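Local coordinates for protein insecticyanin-A (Manduca sexta, PDB 1Z24) that binds the blue bile pigment biliverdin IX gamma and, together with lipoprotein-bound carotenes, gives the hornworm its green camouflage colour, at residues 12-17 against 102-107; 115-120 against 128-133; 64-69 against 177-182. One frame throughout, in Å; residues are numbered along the deposited sequence.

Interaction 1: 12-17 against 102-107; sequences VKPVND and VPWVLA. With BLV (biliverdin IX gamma chromophore), chain B.
Val12 meets the six-membered ring of Trp104 twice over: its carbonyl O lies at the indole edge, near the ring plane and 3.5 Å from Trp104 CZ3, while CG1 reaches the same CZ3 at 3.7 Å, the two side chains crossing at a slant. The other branch, CG2, is anti to the backbone N and approaches Leu106 CD2 at 4.2 Å, with the two side chains at about a right angle. An alanine at this position would remove both methyl branches and is likely to leave a gap beside Trp104 CZ3 and Leu106 CD2. Pro14 brings CG to 3.9 Å from Trp104 CE3. At Val15 the side chain runs alongside Val105, both pointing the same way, with CG1 3.8 Å from Val105 CB. One backbone bond crosses, Val15 N to Val105 O at 2.6 Å, almost linear at 177°. Lys87 adds a cation-pi contact to Trp104. A classic beta bulge sets Leu106 and Ala107 together opposite Ile115. Pro103, just before strand segment 104-107, packs CB 3.9 Å from the chromophore methyl CMB. The arrangement is that of an N-terminal segment laid against the outside of a lipocalin beta-barrel, beside Val102 and Pro103 of the pigment pocket.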
loop_
_atom_site.group_PDB
_atom_site.type_symbol
_atom_site.label_atom_id
_atom_site.label_comp_id
_atom_site.label_asym_id
_atom_site.label_seq_id
_atom_site.Cartn_x
_atom_site.Cartn_y
_atom_site.Cartn_z
ATOM N N VAL A 12 4.344 -5.872 -2.116
ATOM C CA VAL A 12 5.306 -5.584 -3.168
ATOM C C VAL A 12 5.947 -6.893 -3.631
ATOM O O VAL A 12 6.149 -7.818 -2.865
ATOM C CB VAL A 12 6.343 -4.617 -2.659
ATOM C CG1 VAL A 12 6.783 -5.153 -1.374
ATOM C CG2 VAL A 12 7.551 -4.869 -3.506
ATOM N N LYS A 13 6.242 -7.007 -4.893
ATOM C CA LYS A 13 6.856 -8.212 -5.439
ATOM C C LYS A 13 8.085 -7.790 -6.200
ATOM O O LYS A 13 7.982 -6.967 -7.080
ATOM C CB LYS A 13 5.887 -8.870 -6.415
ATOM C CG LYS A 13 6.485 -10.068 -7.113
ATOM C CD LYS A 13 5.718 -10.600 -8.338
ATOM C CE LYS A 13 6.078 -9.810 -9.598
ATOM N NZ LYS A 13 7.520 -9.770 -9.977
ATOM N N PRO A 14 9.240 -8.318 -5.846
ATOM C CA PRO A 14 10.485 -7.980 -6.475
ATOM C C PRO A 14 10.614 -8.580 -7.857
ATOM O O PRO A 14 9.741 -9.291 -8.308
ATOM C CB PRO A 14 11.556 -8.513 -5.560
ATOM C CG PRO A 14 10.891 -9.544 -4.659
ATOM C CD PRO A 14 9.412 -9.372 -4.874
ATOM N N VAL A 15 11.709 -8.265 -8.522
ATOM C CA VAL A 15 11.952 -8.748 -9.853
ATOM C C VAL A 15 11.940 -10.275 -9.998
ATOM O O VAL A 15 12.407 -11.017 -9.133
ATOM C CB VAL A 15 13.259 -8.114 -10.366
ATOM C CG1 VAL A 15 14.428 -8.683 -9.584
ATOM C CG2 VAL A 15 13.479 -8.447 -11.853
ATOM N N ASN A 16 11.406 -10.732 -11.121
ATOM C CA ASN A 16 11.347 -12.152 -11.419
ATOM C C ASN A 16 12.584 -12.682 -12.185
ATOM O O ASN A 16 13.292 -11.965 -12.927
ATOM C CB ASN A 16 10.141 -12.426 -12.348
ATOM C CG ASN A 16 8.888 -12.441 -11.559
ATOM O OD1 ASN A 16 7.936 -11.750 -11.829
ATOM N ND2 ASN A 16 8.881 -13.255 -10.562
ATOM N N ASP A 17 12.836 -13.973 -12.043
ATOM C CA ASP A 17 13.951 -14.550 -12.770
ATOM C C ASP A 17 15.255 -13.915 -12.453
ATOM O O ASP A 17 16.070 -13.700 -13.327
ATOM C CB ASP A 17 13.709 -14.395 -14.263
ATOM C CG ASP A 17 13.429 -15.768 -14.838
ATOM O OD1 ASP A 17 12.527 -16.000 -15.640
ATOM O OD2 ASP A 17 14.249 -16.695 -14.355
ATOM N N VAL A 102 18.462 -7.246 4.017
ATOM C CA VAL A 102 17.735 -7.784 2.930
ATOM C C VAL A 102 17.173 -6.814 1.919
ATOM O O VAL A 102 16.018 -6.422 2.042
ATOM C CB VAL A 102 16.575 -8.679 3.503
ATOM C CG1 VAL A 102 15.831 -9.386 2.371
ATOM C CG2 VAL A 102 17.026 -9.733 4.499
ATOM N N PRO A 103 17.939 -6.475 0.896
ATOM C CA PRO A 103 17.396 -5.585 -0.104
ATOM C C PRO A 103 16.508 -6.335 -1.107
ATOM O O PRO A 103 16.746 -7.473 -1.485
ATOM C CB PRO A 103 18.598 -5.064 -0.876
ATOM C CG PRO A 103 19.833 -5.588 -0.144
ATOM C CD PRO A 103 19.360 -6.817 0.599
ATOM N N TRP A 104 15.467 -5.695 -1.530
ATOM C CA TRP A 104 14.594 -6.283 -2.495
ATOM C C TRP A 104 14.897 -5.577 -3.823
ATOM O O TRP A 104 14.956 -4.360 -3.881
ATOM C CB TRP A 104 13.087 -5.945 -2.203
ATOM C CG TRP A 104 12.603 -6.616 -0.961
ATOM C CD1 TRP A 104 13.318 -6.726 0.199
ATOM C CD2 TRP A 104 11.337 -7.230 -0.722
ATOM N NE1 TRP A 104 12.585 -7.393 1.145
ATOM C CE2 TRP A 104 11.332 -7.687 0.608
ATOM C CE3 TRP A 104 10.185 -7.369 -1.472
ATOM C CZ2 TRP A 104 10.197 -8.308 1.185
ATOM C CZ3 TRP A 104 9.080 -8.004 -0.946
ATOM C CH2 TRP A 104 9.080 -8.442 0.382
ATOM N N VAL A 105 15.079 -6.329 -4.895
ATOM C CA VAL A 105 15.354 -5.745 -6.201
ATOM C C VAL A 105 14.050 -5.633 -6.955
ATOM O O VAL A 105 13.462 -6.638 -7.387
ATOM C CB VAL A 105 16.347 -6.610 -7.038
ATOM C CG1 VAL A 105 16.785 -5.881 -8.361
ATOM C CG2 VAL A 105 17.584 -6.738 -6.151
ATOM N N LEU A 106 13.584 -4.396 -7.097
ATOM C CA LEU A 106 12.336 -4.172 -7.811
ATOM C C LEU A 106 12.484 -4.349 -9.318
ATOM O O LEU A 106 11.597 -4.837 -10.012
ATOM C CB LEU A 106 11.881 -2.717 -7.602
ATOM C CG LEU A 106 11.607 -2.350 -6.162
ATOM C CD1 LEU A 106 10.760 -1.078 -6.062
ATOM C CD2 LEU A 106 10.973 -3.545 -5.478
ATOM N N ALA A 107 13.614 -3.920 -9.837
ATOM C CA ALA A 107 13.892 -4.019 -11.273
ATOM C C ALA A 107 15.365 -3.757 -11.617
ATOM O O ALA A 107 16.068 -3.008 -10.953
ATOM C CB ALA A 107 13.211 -2.836 -11.939
HETATM N NA BLV B . 21.421 -0.940 4.108
HETATM C C1A BLV B . 20.689 -0.992 5.247
HETATM C C2A BLV B . 19.521 -1.852 5.149
HETATM C C3A BLV B . 19.553 -2.362 3.885
HETATM C C4A BLV B . 20.743 -1.773 3.242
HETATM C CMA BLV B . 18.525 -3.303 3.150
HETATM O OA BLV B . 21.000 -0.381 6.246
HETATM C CAA BLV B . 18.503 -2.060 6.196
HETATM C CBA BLV B . 17.683 -0.806 6.128
HETATM C CGA BLV B . 16.706 -0.795 7.303
HETATM O O1A BLV B . 15.544 -1.066 7.168
HETATM O O2A BLV B . 17.122 -0.545 8.391
HETATM C CHB BLV B . 21.088 -2.029 1.916
HETATM N NB BLV B . 23.171 -0.776 1.649
HETATM C C1B BLV B . 22.055 -1.407 1.143
HETATM C C2B BLV B . 22.049 -1.368 -0.298
HETATM C C3B BLV B . 23.156 -0.711 -0.644
HETATM C C4B BLV B . 23.853 -0.326 0.588
HETATM C CMB BLV B . 20.996 -1.973 -1.214
HETATM C CAB BLV B . 23.598 -0.399 -2.042
HETATM C CBB BLV B . 24.115 0.865 -2.187
HETATM C CHC BLV B . 25.087 0.339 0.604
HETATM N NC BLV B . 25.648 0.768 2.921
HETATM C C1C BLV B . 25.959 0.645 1.608
HETATM C C2C BLV B . 27.382 0.933 1.366
HETATM C C3C BLV B . 28.008 1.205 2.514
HETATM C C4C BLV B . 26.886 1.099 3.531
HETATM C CMC BLV B . 28.026 0.818 0.066
HETATM C CAC BLV B . 29.454 1.588 2.885
HETATM C CBC BLV B . 29.940 1.335 4.123
HETATM C CHD BLV B . 27.017 1.399 4.932
HETATM N ND BLV B . 25.422 -0.262 5.827
HETATM C C1D BLV B . 26.377 0.782 5.988
HETATM C C2D BLV B . 26.589 1.055 7.443
HETATM C C3D BLV B . 25.777 0.195 8.147
HETATM C C4D BLV B . 25.094 -0.593 7.136
HETATM C CMD BLV B . 27.485 2.081 8.067
HETATM O OD BLV B . 24.309 -1.469 7.411
HETATM C CAD BLV B . 25.657 0.087 9.615
HETATM C CBD BLV B . 26.441 -1.132 10.062
HETATM C CGD BLV B . 26.188 -1.450 11.581
HETATM O O1D BLV B . 26.937 -1.035 12.406
HETATM O O2D BLV B . 25.221 -2.094 11.942
#

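Interaction 2: 115-120 against 128-133; sequences INYNCD and HSIHAW. With BLV (biliverdin IX gamma chromophore), chain B.
Asn118 and His131 lie side by side on the pigment-facing side of the hairpin, amide and imidazole planes only 17° apart. His131 ND1 donates to a lone pair of Asn118 OD1 at 2.7 Å, and OD1 sits close to the imidazole plane. This bond fixes the amide's rotation, turning Asn118 ND2 toward the pigment propionate, where it donates to O1A at 2.9 Å. His131 NE2 is hydrogen-bonded to Asp2, so both ring nitrogens are engaged. Trp133 completes the tight part: the chromophore lies over one indole face, with CZ2 3.4 Å from CHB of the pigment, while the ring edge abuts the backbone of Asn116 and Tyr117, and NE1 is bonded to Glu38. Six backbone hydrogen bonds in three antiparallel hydrogen-bonded pairs, Asn116 with Trp133, Asn118 with His131 and Asp120 with Ser129, join strands 113-122 and 127-136, a beta-hairpin of the lipocalin barrel; the N-to-C directions of segments 115-120 and 128-133 are 167° apart. On the other side of the sheet Tyr117, Cys119 and Ile130 pack by apolar contact. Ile130 CD1 comes to 3.5 Å from Cys119 SG and also lies beside Tyr117 OH. With SG anti to the backbone N (chi1 -174°), Cys119 reaches obliquely to the His128 ring, 4.0 Å from its centroid, and is disulfide-bonded to Cys9. At the more open end, where Asp120 is partly exposed, the side chains meet only lightly across the strands, Asp120 CB 3.5 Å from Ser129 OG.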
loop_
_atom_site.group_PDB
_atom_site.type_symbol
_atom_site.label_atom_id
_atom_site.label_comp_id
_atom_site.label_asym_id
_atom_site.label_seq_id
_atom_site.Cartn_x
_atom_site.Cartn_y
_atom_site.Cartn_z
ATOM N N ILE A 115 17.099 -1.070 -9.270
ATOM C CA ILE A 115 16.247 -0.314 -8.350
ATOM C C ILE A 115 15.977 -1.262 -7.183
ATOM O O ILE A 115 15.260 -2.276 -7.329
ATOM C CB ILE A 115 14.981 0.273 -8.949
ATOM C CG1 ILE A 115 15.357 1.172 -10.118
ATOM C CG2 ILE A 115 14.226 1.107 -7.937
ATOM C CD1 ILE A 115 14.118 1.440 -10.966
ATOM N N ASN A 116 16.598 -0.937 -6.033
ATOM C CA ASN A 116 16.510 -1.715 -4.784
ATOM C C ASN A 116 15.645 -1.029 -3.751
ATOM O O ASN A 116 15.530 0.192 -3.747
ATOM C CB ASN A 116 17.921 -1.997 -4.217
ATOM C CG ASN A 116 18.618 -3.117 -4.969
ATOM O OD1 ASN A 116 19.570 -3.705 -4.491
ATOM N ND2 ASN A 116 18.156 -3.397 -6.102
ATOM N N TYR A 117 15.040 -1.817 -2.878
ATOM C CA TYR A 117 14.166 -1.228 -1.883
ATOM C C TYR A 117 13.995 -2.078 -0.645
ATOM O O TYR A 117 14.386 -3.195 -0.643
ATOM C CB TYR A 117 12.814 -1.299 -2.622
ATOM C CG TYR A 117 11.467 -1.191 -1.879
ATOM C CD1 TYR A 117 10.783 0.026 -1.856
ATOM C CD2 TYR A 117 10.889 -2.303 -1.260
ATOM C CE1 TYR A 117 9.544 0.177 -1.225
ATOM C CE2 TYR A 117 9.646 -2.182 -0.635
ATOM C CZ TYR A 117 8.984 -0.951 -0.628
ATOM O OH TYR A 117 7.772 -0.848 -0.022
ATOM N N ASN A 118 13.422 -1.531 0.409
ATOM C CA ASN A 118 13.153 -2.256 1.641
ATOM C C ASN A 118 12.070 -1.492 2.398
ATOM O O ASN A 118 11.855 -0.329 2.126
ATOM C CB ASN A 118 14.265 -2.802 2.519
ATOM C CG ASN A 118 14.545 -1.916 3.711
ATOM O OD1 ASN A 118 14.830 -0.715 3.581
ATOM N ND2 ASN A 118 14.532 -2.533 4.865
ATOM N N CYS A 119 11.384 -2.164 3.291
ATOM C CA CYS A 119 10.309 -1.647 4.101
ATOM C C CYS A 119 10.523 -2.250 5.446
ATOM O O CYS A 119 10.597 -3.454 5.591
ATOM C CB CYS A 119 8.889 -1.982 3.535
ATOM S SG CYS A 119 7.663 -1.108 4.558
ATOM N N ASP A 120 10.668 -1.389 6.420
ATOM C CA ASP A 120 10.914 -1.762 7.804
ATOM C C ASP A 120 9.736 -1.364 8.679
ATOM O O ASP A 120 9.471 -0.166 8.870
ATOM C CB ASP A 120 12.171 -0.969 8.189
ATOM C CG ASP A 120 12.778 -1.386 9.509
ATOM O OD1 ASP A 120 13.986 -1.437 9.678
ATOM O OD2 ASP A 120 11.929 -1.722 10.447
ATOM N N HIS A 128 5.890 2.426 9.034
ATOM C CA HIS A 128 7.053 1.782 8.465
ATOM C C HIS A 128 7.894 2.820 7.797
ATOM O O HIS A 128 7.417 3.885 7.340
ATOM C CB HIS A 128 6.691 0.637 7.392
ATOM C CG HIS A 128 5.757 1.183 6.352
ATOM N ND1 HIS A 128 4.402 1.419 6.632
ATOM C CD2 HIS A 128 5.990 1.553 5.069
ATOM C CE1 HIS A 128 3.878 1.920 5.521
ATOM N NE2 HIS A 128 4.785 2.018 4.554
ATOM N N SER A 129 9.175 2.495 7.748
ATOM C CA SER A 129 10.083 3.388 7.063
ATOM C C SER A 129 10.371 2.748 5.692
ATOM O O SER A 129 10.324 1.524 5.546
ATOM C CB SER A 129 11.402 3.703 7.746
ATOM O OG SER A 129 12.048 2.513 8.196
ATOM N N ILE A 130 10.658 3.555 4.681
ATOM C CA ILE A 130 10.956 3.048 3.360
ATOM C C ILE A 130 12.366 3.448 2.927
ATOM O O ILE A 130 12.807 4.613 3.057
ATOM C CB ILE A 130 9.951 3.609 2.319
ATOM C CG1 ILE A 130 8.489 3.085 2.518
ATOM C CG2 ILE A 130 10.493 3.375 0.899
ATOM C CD1 ILE A 130 8.417 1.560 2.487
ATOM N N HIS A 131 13.089 2.491 2.394
ATOM C CA HIS A 131 14.415 2.795 1.905
ATOM C C HIS A 131 14.516 2.415 0.438
ATOM O O HIS A 131 13.930 1.420 0.027
ATOM C CB HIS A 131 15.565 2.177 2.674
ATOM C CG HIS A 131 15.385 2.487 4.104
ATOM N ND1 HIS A 131 14.873 1.567 5.013
ATOM C CD2 HIS A 131 15.622 3.643 4.773
ATOM C CE1 HIS A 131 14.832 2.220 6.223
ATOM N NE2 HIS A 131 15.280 3.458 6.108
ATOM N N ALA A 132 15.252 3.190 -0.368
ATOM C CA ALA A 132 15.393 2.856 -1.785
ATOM C C ALA A 132 16.698 3.365 -2.334
ATOM O O ALA A 132 17.203 4.380 -1.838
ATOM C CB ALA A 132 14.267 3.415 -2.629
ATOM N N TRP A 133 17.232 2.665 -3.363
ATOM C CA TRP A 133 18.504 3.049 -3.970
ATOM C C TRP A 133 18.542 2.908 -5.468
ATOM O O TRP A 133 18.129 1.879 -6.025
ATOM C CB TRP A 133 19.593 2.050 -3.559
ATOM C CG TRP A 133 19.871 1.958 -2.119
ATOM C CD1 TRP A 133 20.934 2.530 -1.452
ATOM C CD2 TRP A 133 19.069 1.209 -1.139
ATOM N NE1 TRP A 133 20.830 2.170 -0.089
ATOM C CE2 TRP A 133 19.705 1.387 0.143
ATOM C CE3 TRP A 133 17.876 0.457 -1.246
ATOM C CZ2 TRP A 133 19.179 0.786 1.345
ATOM C CZ3 TRP A 133 17.328 -0.120 -0.115
ATOM C CH2 TRP A 133 17.980 0.024 1.172
HETATM N NA BLV B . 21.421 -0.940 4.108
HETATM C C1A BLV B . 20.689 -0.992 5.247
HETATM C C2A BLV B . 19.521 -1.852 5.149
HETATM C C3A BLV B . 19.553 -2.362 3.885
HETATM C C4A BLV B . 20.743 -1.773 3.242
HETATM C CMA BLV B . 18.525 -3.303 3.150
HETATM O OA BLV B . 21.000 -0.381 6.246
HETATM C CAA BLV B . 18.503 -2.060 6.196
HETATM C CBA BLV B . 17.683 -0.806 6.128
HETATM C CGA BLV B . 16.706 -0.795 7.303
HETATM O O1A BLV B . 15.544 -1.066 7.168
HETATM O O2A BLV B . 17.122 -0.545 8.391
HETATM C CHB BLV B . 21.088 -2.029 1.916
HETATM N NB BLV B . 23.171 -0.776 1.649
HETATM C C1B BLV B . 22.055 -1.407 1.143
HETATM C C2B BLV B . 22.049 -1.368 -0.298
HETATM C C3B BLV B . 23.156 -0.711 -0.644
HETATM C C4B BLV B . 23.853 -0.326 0.588
HETATM C CMB BLV B . 20.996 -1.973 -1.214
HETATM C CAB BLV B . 23.598 -0.399 -2.042
HETATM C CBB BLV B . 24.115 0.865 -2.187
HETATM C CHC BLV B . 25.087 0.339 0.604
HETATM N NC BLV B . 25.648 0.768 2.921
HETATM C C1C BLV B . 25.959 0.645 1.608
HETATM C C2C BLV B . 27.382 0.933 1.366
HETATM C C3C BLV B . 28.008 1.205 2.514
HETATM C C4C BLV B . 26.886 1.099 3.531
HETATM C CMC BLV B . 28.026 0.818 0.066
HETATM C CAC BLV B . 29.454 1.588 2.885
HETATM C CBC BLV B . 29.940 1.335 4.123
HETATM C CHD BLV B . 27.017 1.399 4.932
HETATM N ND BLV B . 25.422 -0.262 5.827
HETATM C C1D BLV B . 26.377 0.782 5.988
HETATM C C2D BLV B . 26.589 1.055 7.443
HETATM C C3D BLV B . 25.777 0.195 8.147
HETATM C C4D BLV B . 25.094 -0.593 7.136
HETATM C CMD BLV B . 27.485 2.081 8.067
HETATM O OD BLV B . 24.309 -1.469 7.411
HETATM C CAD BLV B . 25.657 0.087 9.615
HETATM C CBD BLV B . 26.441 -1.132 10.062
HETATM C CGD BLV B . 26.188 -1.450 11.581
HETATM O O1D BLV B . 26.937 -1.035 12.406
HETATM O O2D BLV B . 25.221 -2.094 11.942
#

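Interaction 3: 64-69 against 177-182; sequences NGVKEY and YSTTYS
Strands 66-69 and 179-182 run parallel, their axes 4.4 Å apart and crossing at -23°, in a ladder where Lys67 N gives to Thr179 O, Tyr181 N to Lys67 O and Tyr69 N to Tyr181 O. Before the ladder, Gly65 O accepts from Ser178 N at 2.8 Å and, more weakly, from Thr179 N. The backbone of Gly65 is turned to a positive phi, where a side chain would press against the preceding carbonyl. Over the ring face of Tyr177 lies Lys67 CB, a CH-pi contact 3.8 Å from the centroid and 17° off the normal. From there the bent lysine chain crosses the phenol obliquely, and NZ makes a weak hydrogen bond to Tyr177 OH at 3.2 Å. This short parallel pairing ties the C-terminal strand of the chain to barrel strand 66-76, whose other neighbours in the lipocalin sheet, strands 55-63 and 88-94, are antiparallel to it. Tyr69 has CG between its backbone N and carbonyl carbon (chi1 64°), and its ring folds back over the partner strand: Ser182 CA sits over one face, 3.8 Å from the centroid, while Thr180 OG1 lies at the edge. On the face of the sheet that carries Val66 and Glu68, Val66 and Thr179 lie side by side, Val66 CG2 3.7 Å from Thr179 CG2. Glu68, part of the pigment pocket, crosses Tyr181 obliquely, its CG 4.2 Å from Tyr181 CD2.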
loop_
_atom_site.group_PDB
_atom_site.type_symbol
_atom_site.label_atom_id
_atom_site.label_comp_id
_atom_site.label_asym_id
_atom_site.label_seq_id
_atom_site.Cartn_x
_atom_site.Cartn_y
_atom_site.Cartn_z
ATOM N N ASN A 64 34.957 12.200 5.314
ATOM C CA ASN A 64 36.102 13.024 5.674
ATOM C C ASN A 64 37.455 12.436 5.413
ATOM O O ASN A 64 38.283 12.394 6.314
ATOM C CB ASN A 64 36.089 13.429 7.168
ATOM C CG ASN A 64 34.731 13.979 7.568
ATOM O OD1 ASN A 64 33.921 13.410 8.387
ATOM N ND2 ASN A 64 34.482 15.122 6.938
ATOM N N GLY A 65 37.686 12.005 4.188
ATOM C CA GLY A 65 38.980 11.462 3.847
ATOM C C GLY A 65 39.206 10.044 4.248
ATOM O O GLY A 65 40.254 9.468 3.986
ATOM N N VAL A 66 38.223 9.481 4.877
ATOM C CA VAL A 66 38.386 8.112 5.281
ATOM C C VAL A 66 37.465 7.198 4.538
ATOM O O VAL A 66 36.255 7.459 4.385
ATOM C CB VAL A 66 37.997 7.955 6.717
ATOM C CG1 VAL A 66 38.240 6.474 7.061
ATOM C CG2 VAL A 66 38.906 8.937 7.445
ATOM N N LYS A 67 38.058 6.118 4.103
ATOM C CA LYS A 67 37.268 5.195 3.396
ATOM C C LYS A 67 36.823 4.130 4.313
ATOM O O LYS A 67 37.628 3.286 4.697
ATOM C CB LYS A 67 37.977 4.521 2.244
ATOM C CG LYS A 67 37.045 3.825 1.262
ATOM C CD LYS A 67 37.469 2.468 0.737
ATOM C CE LYS A 67 38.728 2.277 -0.099
ATOM N NZ LYS A 67 38.467 1.818 -1.491
ATOM N N GLU A 68 35.541 4.156 4.621
ATOM C CA GLU A 68 35.003 3.117 5.472
ATOM C C GLU A 68 34.387 1.992 4.652
ATOM O O GLU A 68 33.664 2.192 3.632
ATOM C CB GLU A 68 34.020 3.647 6.488
ATOM C CG GLU A 68 34.669 4.721 7.315
ATOM C CD GLU A 68 33.648 5.399 8.182
ATOM O OE1 GLU A 68 32.504 5.005 8.278
ATOM O OE2 GLU A 68 34.094 6.448 8.796
ATOM N N TYR A 69 34.674 0.766 5.121
ATOM C CA TYR A 69 34.135 -0.342 4.396
ATOM C C TYR A 69 33.635 -1.478 5.263
ATOM O O TYR A 69 33.888 -1.525 6.470
ATOM C CB TYR A 69 35.152 -0.792 3.371
ATOM C CG TYR A 69 36.363 -1.298 4.042
ATOM C CD1 TYR A 69 36.476 -2.684 4.179
ATOM C CD2 TYR A 69 37.368 -0.432 4.507
ATOM C CE1 TYR A 69 37.614 -3.227 4.783
ATOM C CE2 TYR A 69 38.519 -0.954 5.111
ATOM C CZ TYR A 69 38.616 -2.353 5.236
ATOM O OH TYR A 69 39.711 -2.939 5.822
ATOM N N TYR A 177 40.485 9.501 -0.650
ATOM C CA TYR A 177 40.658 9.151 0.744
ATOM C C TYR A 177 42.118 8.976 1.095
ATOM O O TYR A 177 42.886 8.458 0.306
ATOM C CB TYR A 177 39.886 7.960 1.245
ATOM C CG TYR A 177 40.260 6.756 0.447
ATOM C CD1 TYR A 177 41.267 5.883 0.888
ATOM C CD2 TYR A 177 39.584 6.506 -0.754
ATOM C CE1 TYR A 177 41.576 4.752 0.134
ATOM C CE2 TYR A 177 39.880 5.371 -1.509
ATOM C CZ TYR A 177 40.885 4.511 -1.060
ATOM O OH TYR A 177 41.178 3.421 -1.816
ATOM N N SER A 178 42.499 9.406 2.289
ATOM C CA SER A 178 43.877 9.272 2.717
ATOM C C SER A 178 44.029 7.994 3.503
ATOM O O SER A 178 45.104 7.408 3.575
ATOM C CB SER A 178 44.262 10.422 3.595
ATOM O OG SER A 178 43.410 10.366 4.742
ATOM N N THR A 179 42.934 7.539 4.094
ATOM C CA THR A 179 43.016 6.319 4.862
ATOM C C THR A 179 41.723 5.538 4.858
ATOM O O THR A 179 40.690 6.106 4.495
ATOM C CB THR A 179 43.441 6.658 6.292
ATOM O OG1 THR A 179 43.837 5.474 6.968
ATOM C CG2 THR A 179 42.272 7.355 6.970
ATOM N N THR A 180 41.828 4.244 5.286
ATOM C CA THR A 180 40.729 3.281 5.377
ATOM C C THR A 180 40.322 2.780 6.760
ATOM O O THR A 180 40.981 2.936 7.775
ATOM C CB THR A 180 40.919 2.133 4.476
ATOM O OG1 THR A 180 41.677 1.180 5.115
ATOM C CG2 THR A 180 41.599 2.622 3.244
ATOM N N TYR A 181 39.187 2.154 6.814
ATOM C CA TYR A 181 38.756 1.656 8.096
ATOM C C TYR A 181 37.644 0.697 7.888
ATOM O O TYR A 181 36.645 1.009 7.219
ATOM C CB TYR A 181 38.353 2.790 8.976
ATOM C CG TYR A 181 37.661 2.389 10.217
ATOM C CD1 TYR A 181 38.430 2.163 11.354
ATOM C CD2 TYR A 181 36.276 2.247 10.297
ATOM C CE1 TYR A 181 37.848 1.800 12.567
ATOM C CE2 TYR A 181 35.680 1.887 11.510
ATOM C CZ TYR A 181 36.464 1.662 12.646
ATOM O OH TYR A 181 35.898 1.312 13.861
ATOM N N SER A 182 37.869 -0.468 8.456
ATOM C CA SER A 182 36.924 -1.554 8.386
ATOM C C SER A 182 35.828 -1.457 9.443
ATOM O O SER A 182 36.091 -1.568 10.618
ATOM C CB SER A 182 37.633 -2.843 8.754
ATOM O OG SER A 182 36.764 -3.953 8.534
#

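All three contacts reach one curled sheet but at different places. Interactions 1 and 2 adjoin, their centres 11 Å apart: Leu106 N lies 2.7 Å from Ile115 O and Trp104 O 2.7 Å from Tyr117 N, both probable hydrogen bonds between neighbouring strands 97-108 and 113-122. Both also touch the biliverdin, through Val102 and Pro103 in the first and more extensively in the second. Interaction 3 lies across the chain's centre from both, its centre about 31 Å from that of interaction 1 and 26 Å from that of interaction 2. Even so, the side chain of Glu68 is about 5 Å from the bound biliverdin. The pigment is thus neared by contacts on opposite sides of the chain's centre.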